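Local coordinates for protein putative 3-hydroxybutyryl-CoA dehydratase (Rhodopseudomonas palustris, PDB 3HIN) that probably acts as a lyase of the crotonase type, interconverting short-chain 3-hydroxyacyl-CoA and enoyl-CoA thioesters by loss or addition of water, at residues E82-A85 with T86-L89; V90-Q93 with T94-V98. One frame throughout, in Å; residues are numbered along the deposited sequence.

Contact 1 (E82-A85 with T86-L89); sequences ERDA and TEGL
Arg83 lays the base of its side chain against Glu87: CB of Arg83 lies 3.9 Å from CB of Glu87, an aliphatic contact between two chains that slant across one another. Their charged ends do not pair. The guanidinium runs off on an extended chain, and its NH2 has a long, weak ion pair with Asp42 instead.

Asp84 comes next and occupies the N-cap. Its CG sits between the backbone N and the carbonyl carbon (chi1 73°), which folds the carboxylate back over the start of the helix. There OD1 accepts from Glu87 N at 2.7 Å, with the donor nearly in line with the C-O bond. The return bond runs from Asp84 N to Glu87 OE1, 2.8 Å, meeting that oxygen on its anti side and about 20° out of the carboxylate plane. Glu87 reaches it with CG beside its own backbone N (chi1 -62°) and the chain extended beyond. The price is two acidic groups at close quarters, with Asp84 OD1 3.7 Å from Glu87 OE1; backbone N-H groups at the helix start probably offset some of that charge.

The main chain then takes over. Asp84 O receives Gly88 N at 2.8 Å, and Ala85 O receives Leu89 N at 3.1 Å, the opening i to i+4 bonds of helix 85-103. Reciprocal side-chain-to-backbone bonds between the N-cap residue and the residue three places on define a capping box, which here starts helix 85-103 at an exposed end.

Contact 2 (V90-Q93 with T94-V98); sequences VHSQ and TWHRV
Four successive i to i+4 backbone bonds join Val90-Gln93 to Thr94-Arg97, the straightest being Thr94 N to Val90 O (3.1 Å, 175° at the hydrogen). One turn apart, the His91 and Trp95 side chains lie alongside each other and point the same way. CE1 of His91 stands over one face of the indole, toward its rim, with the ring planes 53° apart; His91 NE2 and Trp95 NE1 both hydrogen-bond Asp42 OD1.

On another side of the helix, Gln93 bends at chi2 (-72°) and runs beside Arg97, whose NH2 makes a weak bond to Gln93 OE1 at 3.3 Å. One water gathers three side chains: Arg97 NH1 donates to it at 2.9 Å, Gln93 NE2 donates weakly, and His96 ND1 meets it in the ring plane, also at 2.9 Å. Arg97 NH1 is further engaged by a salt bridge to Asp100. Ser92 OG bonds Gly151 O, to which His96 NE2 adds a weak bond.

With an alanine at His96 the water is likely to lose one of its three anchors, and Gly151 O its weak second bond. The chemistry implies a helix tied to its surroundings through shared acceptors, Asp42 OD1 and Gly151 O each taking bonds from two of its side chains.

In the fold
Coming from strand 61-66, the chain runs through a loop that ends at contact 1, where helix 85-103 begins; contact 2 follows directly on the same helix. Neither closes a long loop, and the two neither nest nor cross: they are consecutive, with centres about 12 Å apart. They touch where Arg83 NH2 packs 3.2 Å from His91 CD2, so the loop before the helix leans back on its second turn. Asp42, at the start of helix 42-51, serves both. Contact 1 sits far out on the surface, while contact 2 leads inward, where Trp95 and Val98 pack on Met45 and Val98 also reaches Leu48. Beyond it the helix leads on to strand 109-113.

Contact 1 (E82-A85 with T86-L89)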
ATOM      1  N   GLU A  82      -8.568  23.338  12.505  1.00 59.53           N
ATOM      2  CA  GLU A  82      -7.341  22.820  13.122  1.00 57.52           C
ATOM      3  C   GLU A  82      -7.601  21.399  13.616  1.00 55.58           C
ATOM      4  O   GLU A  82      -8.655  21.115  14.256  1.00 54.21           O
ATOM      5  CB  GLU A  82      -6.926  23.709  14.282  1.00 58.51           C
ATOM      6  CG  GLU A  82      -8.124  24.082  15.202  1.00 62.07           C
ATOM      7  CD  GLU A  82      -7.973  25.451  15.875  1.00 66.49           C
ATOM      8  OE1 GLU A  82      -8.732  26.404  15.511  1.00 66.98           O
ATOM      9  OE2 GLU A  82      -7.093  25.555  16.764  1.00 67.35           O
ATOM     10  N   ARG A  83      -6.633  20.523  13.302  1.00 52.22           N
ATOM     11  CA  ARG A  83      -6.803  19.074  13.385  1.00 49.46           C
ATOM     12  C   ARG A  83      -5.480  18.408  13.734  1.00 46.87           C
ATOM     13  O   ARG A  83      -4.440  18.663  13.089  1.00 47.04           O
ATOM     14  CB  ARG A  83      -7.324  18.520  12.039  1.00 49.62           C
ATOM     15  CG  ARG A  83      -8.773  18.816  11.784  1.00 50.18           C
ATOM     16  CD  ARG A  83      -9.314  18.034  10.592  1.00 54.18           C
ATOM     17  NE  ARG A  83     -10.789  18.095  10.536  1.00 56.99           N
ATOM     18  CZ  ARG A  83     -11.473  18.856   9.683  1.00 53.91           C
ATOM     19  NH1 ARG A  83     -10.818  19.634   8.832  1.00 52.90           N
ATOM     20  NH2 ARG A  83     -12.805  18.844   9.684  1.00 57.71           N
ATOM     21  N   ASP A  84      -5.500  17.550  14.750  1.00 43.86           N
ATOM     22  CA  ASP A  84      -4.284  16.768  15.056  1.00 40.67           C
ATOM     23  C   ASP A  84      -4.155  15.616  14.036  1.00 38.87           C
ATOM     24  O   ASP A  84      -5.061  15.390  13.233  1.00 37.57           O
ATOM     25  CB  ASP A  84      -4.257  16.322  16.524  1.00 40.01           C
ATOM     26  CG  ASP A  84      -5.229  15.220  16.846  1.00 38.59           C
ATOM     27  OD1 ASP A  84      -5.686  14.499  15.937  1.00 36.98           O
ATOM     28  OD2 ASP A  84      -5.542  15.053  18.042  1.00 38.78           O
ATOM     29  N   ALA A  85      -3.015  14.937  14.065  1.00 37.89           N
ATOM     30  CA  ALA A  85      -2.726  13.802  13.220  1.00 35.96           C
ATOM     31  C   ALA A  85      -3.910  12.824  13.131  1.00 35.15           C
ATOM     32  O   ALA A  85      -4.313  12.445  12.069  1.00 34.83           O
ATOM     33  CB  ALA A  85      -1.484  13.096  13.761  1.00 35.26           C
ATOM     34  N   THR A  86      -4.478  12.448  14.264  1.00 33.96           N
ATOM     35  CA  THR A  86      -5.540  11.501  14.235  1.00 34.69           C
ATOM     36  C   THR A  86      -6.725  12.128  13.559  1.00 35.26           C
ATOM     37  O   THR A  86      -7.356  11.520  12.698  1.00 36.24           O
ATOM     38  CB  THR A  86      -5.909  11.104  15.650  1.00 34.12           C
ATOM     39  OG1 THR A  86      -4.748  10.559  16.265  1.00 34.21           O
ATOM     40  CG2 THR A  86      -7.113  10.121  15.653  1.00 33.30           C
ATOM     41  N   GLU A  87      -7.038  13.360  13.935  1.00 35.98           N
ATOM     42  CA  GLU A  87      -8.210  13.996  13.342  1.00 37.06           C
ATOM     43  C   GLU A  87      -8.080  14.095  11.833  1.00 36.59           C
ATOM     44  O   GLU A  87      -9.015  13.805  11.122  1.00 38.02           O
ATOM     45  CB  GLU A  87      -8.524  15.334  14.009  1.00 36.51           C
ATOM     46  CG  GLU A  87      -8.853  15.143  15.490  1.00 39.72           C
ATOM     47  CD  GLU A  87      -8.848  16.461  16.273  1.00 43.56           C
ATOM     48  OE1 GLU A  87      -8.040  17.400  15.906  1.00 39.58           O
ATOM     49  OE2 GLU A  87      -9.695  16.536  17.235  1.00 44.84           O
ATOM     50  N   GLY A  88      -6.920  14.489  11.341  1.00 36.54           N
ATOM     51  CA  GLY A  88      -6.762  14.600   9.903  1.00 35.96           C
ATOM     52  C   GLY A  88      -6.839  13.251   9.178  1.00 36.28           C
ATOM     53  O   GLY A  88      -7.217  13.214   8.012  1.00 36.38           O
ATOM     54  N   LEU A  89      -6.454  12.164   9.849  1.00 35.02           N
ATOM     55  CA  LEU A  89      -6.681  10.834   9.297  1.00 34.62           C
ATOM     56  C   LEU A  89      -8.208  10.589   9.190  1.00 34.85           C
ATOM     57  O   LEU A  89      -8.721  10.195   8.126  1.00 34.41           O
ATOM     58  CB  LEU A  89      -6.022   9.737  10.200  1.00 33.60           C
ATOM     59  CG  LEU A  89      -6.395   8.251   9.957  1.00 32.80           C
ATOM     60  CD1 LEU A  89      -5.880   7.708   8.542  1.00 29.48           C
ATOM     61  CD2 LEU A  89      -5.849   7.320  11.055  1.00 35.94           C
TER

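Contact 2 (V90-Q93 with T94-V98)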
ATOM      1  N   VAL A  90      -8.924  10.805  10.299  1.00 35.63           N
ATOM      2  CA  VAL A  90     -10.364  10.618  10.301  1.00 34.83           C
ATOM      3  C   VAL A  90     -11.007  11.500   9.231  1.00 33.33           C
ATOM      4  O   VAL A  90     -11.856  11.066   8.535  1.00 34.71           O
ATOM      5  CB  VAL A  90     -10.973  10.902  11.740  1.00 36.05           C
ATOM      6  CG1 VAL A  90     -12.549  11.048  11.698  1.00 35.51           C
ATOM      7  CG2 VAL A  90     -10.499   9.782  12.778  1.00 35.41           C
ATOM      8  N   HIS A  91     -10.589  12.735   9.110  1.00 34.06           N
ATOM      9  CA  HIS A  91     -11.183  13.664   8.151  1.00 35.17           C
ATOM     10  C   HIS A  91     -10.890  13.258   6.707  1.00 34.96           C
ATOM     11  O   HIS A  91     -11.779  13.289   5.861  1.00 35.53           O
ATOM     12  CB  HIS A  91     -10.717  15.092   8.430  1.00 35.82           C
ATOM     13  CG  HIS A  91     -11.332  16.109   7.532  1.00 40.78           C
ATOM     14  ND1 HIS A  91     -10.625  16.742   6.526  1.00 44.08           N
ATOM     15  CD2 HIS A  91     -12.609  16.563   7.442  1.00 42.41           C
ATOM     16  CE1 HIS A  91     -11.442  17.535   5.851  1.00 44.77           C
ATOM     17  NE2 HIS A  91     -12.648  17.454   6.394  1.00 43.37           N
ATOM     18  N   SER A  92      -9.656  12.900   6.393  1.00 34.22           N
ATOM     19  CA  SER A  92      -9.382  12.350   5.061  1.00 32.81           C
ATOM     20  C   SER A  92     -10.313  11.170   4.749  1.00 33.67           C
ATOM     21  O   SER A  92     -10.892  11.117   3.660  1.00 34.44           O
ATOM     22  CB  SER A  92      -7.894  11.887   4.957  1.00 33.88           C
ATOM     23  OG  SER A  92      -7.647  11.340   3.646  1.00 32.23           O
ATOM     24  N   GLN A  93     -10.418  10.204   5.674  1.00 33.24           N
ATOM     25  CA  GLN A  93     -11.237   9.015   5.458  1.00 34.41           C
ATOM     26  C   GLN A  93     -12.715   9.347   5.138  1.00 34.07           C
ATOM     27  O   GLN A  93     -13.338   8.783   4.217  1.00 34.44           O
ATOM     28  CB  GLN A  93     -11.086   8.128   6.697  1.00 35.10           C
ATOM     29  CG  GLN A  93      -9.675   7.494   6.672  1.00 36.90           C
ATOM     30  CD  GLN A  93      -9.508   6.394   5.572  1.00 41.05           C
ATOM     31  OE1 GLN A  93     -10.091   5.311   5.688  1.00 39.00           O
ATOM     32  NE2 GLN A  93      -8.718   6.680   4.523  1.00 38.21           N
ATOM     33  N   THR A  94     -13.255  10.262   5.925  1.00 34.02           N
ATOM     34  CA  THR A  94     -14.532  10.874   5.649  1.00 36.66           C
ATOM     35  C   THR A  94     -14.697  11.303   4.180  1.00 35.00           C
ATOM     36  O   THR A  94     -15.671  10.944   3.537  1.00 35.84           O
ATOM     37  CB  THR A  94     -14.692  12.050   6.602  1.00 35.80           C
ATOM     38  OG1 THR A  94     -15.277  11.536   7.788  1.00 38.20           O
ATOM     39  CG2 THR A  94     -15.475  13.066   6.061  1.00 39.26           C
ATOM     40  N   TRP A  95     -13.737  12.040   3.645  1.00 33.63           N
ATOM     41  CA  TRP A  95     -13.867  12.467   2.268  1.00 34.37           C
ATOM     42  C   TRP A  95     -13.759  11.264   1.351  1.00 33.55           C
ATOM     43  O   TRP A  95     -14.446  11.211   0.355  1.00 34.60           O
ATOM     44  CB  TRP A  95     -12.850  13.561   1.912  1.00 34.67           C
ATOM     45  CG  TRP A  95     -13.346  14.929   2.408  1.00 41.22           C
ATOM     46  CD1 TRP A  95     -14.027  15.179   3.562  1.00 46.57           C
ATOM     47  CD2 TRP A  95     -13.229  16.186   1.734  1.00 43.76           C
ATOM     48  NE1 TRP A  95     -14.320  16.532   3.667  1.00 50.25           N
ATOM     49  CE2 TRP A  95     -13.831  17.166   2.557  1.00 48.36           C
ATOM     50  CE3 TRP A  95     -12.671  16.573   0.514  1.00 48.76           C
ATOM     51  CZ2 TRP A  95     -13.908  18.525   2.196  1.00 51.74           C
ATOM     52  CZ3 TRP A  95     -12.714  17.932   0.159  1.00 53.11           C
ATOM     53  CH2 TRP A  95     -13.347  18.887   0.995  1.00 51.30           C
ATOM     54  N   HIS A  96     -12.918  10.280   1.694  1.00 32.22           N
ATOM     55  CA  HIS A  96     -12.845   9.127   0.846  1.00 30.82           C
ATOM     56  C   HIS A  96     -14.207   8.426   0.768  1.00 32.86           C
ATOM     57  O   HIS A  96     -14.592   7.893  -0.304  1.00 32.83           O
ATOM     58  CB  HIS A  96     -11.786   8.157   1.341  1.00 31.89           C
ATOM     59  CG  HIS A  96     -10.389   8.643   1.108  1.00 28.19           C
ATOM     60  ND1 HIS A  96      -9.309   7.814   1.209  1.00 31.10           N
ATOM     61  CD2 HIS A  96      -9.893   9.885   0.863  1.00 27.53           C
ATOM     62  CE1 HIS A  96      -8.197   8.497   0.988  1.00 28.73           C
ATOM     63  NE2 HIS A  96      -8.522   9.765   0.774  1.00 30.34           N
ATOM     64  N   ARG A  97     -14.956   8.436   1.862  1.00 32.41           N
ATOM     65  CA  ARG A  97     -16.203   7.702   1.816  1.00 33.96           C
ATOM     66  C   ARG A  97     -17.206   8.394   0.895  1.00 34.27           C
ATOM     67  O   ARG A  97     -18.037   7.709   0.236  1.00 34.10           O
ATOM     68  CB  ARG A  97     -16.823   7.486   3.209  1.00 33.85           C
ATOM     69  CG  ARG A  97     -15.937   6.732   4.163  1.00 36.38           C
ATOM     70  CD  ARG A  97     -15.763   5.195   3.815  1.00 40.99           C
ATOM     71  NE  ARG A  97     -14.844   4.940   2.676  1.00 41.87           N
ATOM     72  CZ  ARG A  97     -13.512   4.947   2.763  1.00 39.73           C
ATOM     73  NH1 ARG A  97     -12.785   4.716   1.670  1.00 39.67           N
ATOM     74  NH2 ARG A  97     -12.897   5.230   3.920  1.00 35.81           N
ATOM     75  N   VAL A  98     -17.120   9.720   0.811  1.00 33.30           N
ATOM     76  CA  VAL A  98     -17.961  10.449  -0.124  1.00 34.31           C
ATOM     77  C   VAL A  98     -17.576  10.052  -1.573  1.00 34.08           C
ATOM     78  O   VAL A  98     -18.407   9.717  -2.357  1.00 34.07           O
ATOM     79  CB  VAL A  98     -17.799  11.977  -0.012  1.00 33.83           C
ATOM     80  CG1 VAL A  98     -18.616  12.644  -1.135  1.00 30.76           C
ATOM     81  CG2 VAL A  98     -18.180  12.531   1.414  1.00 33.47           C
TER
HETATM   82  O   HOH W   1      -9.964   5.134   2.166  1.00 38.43           O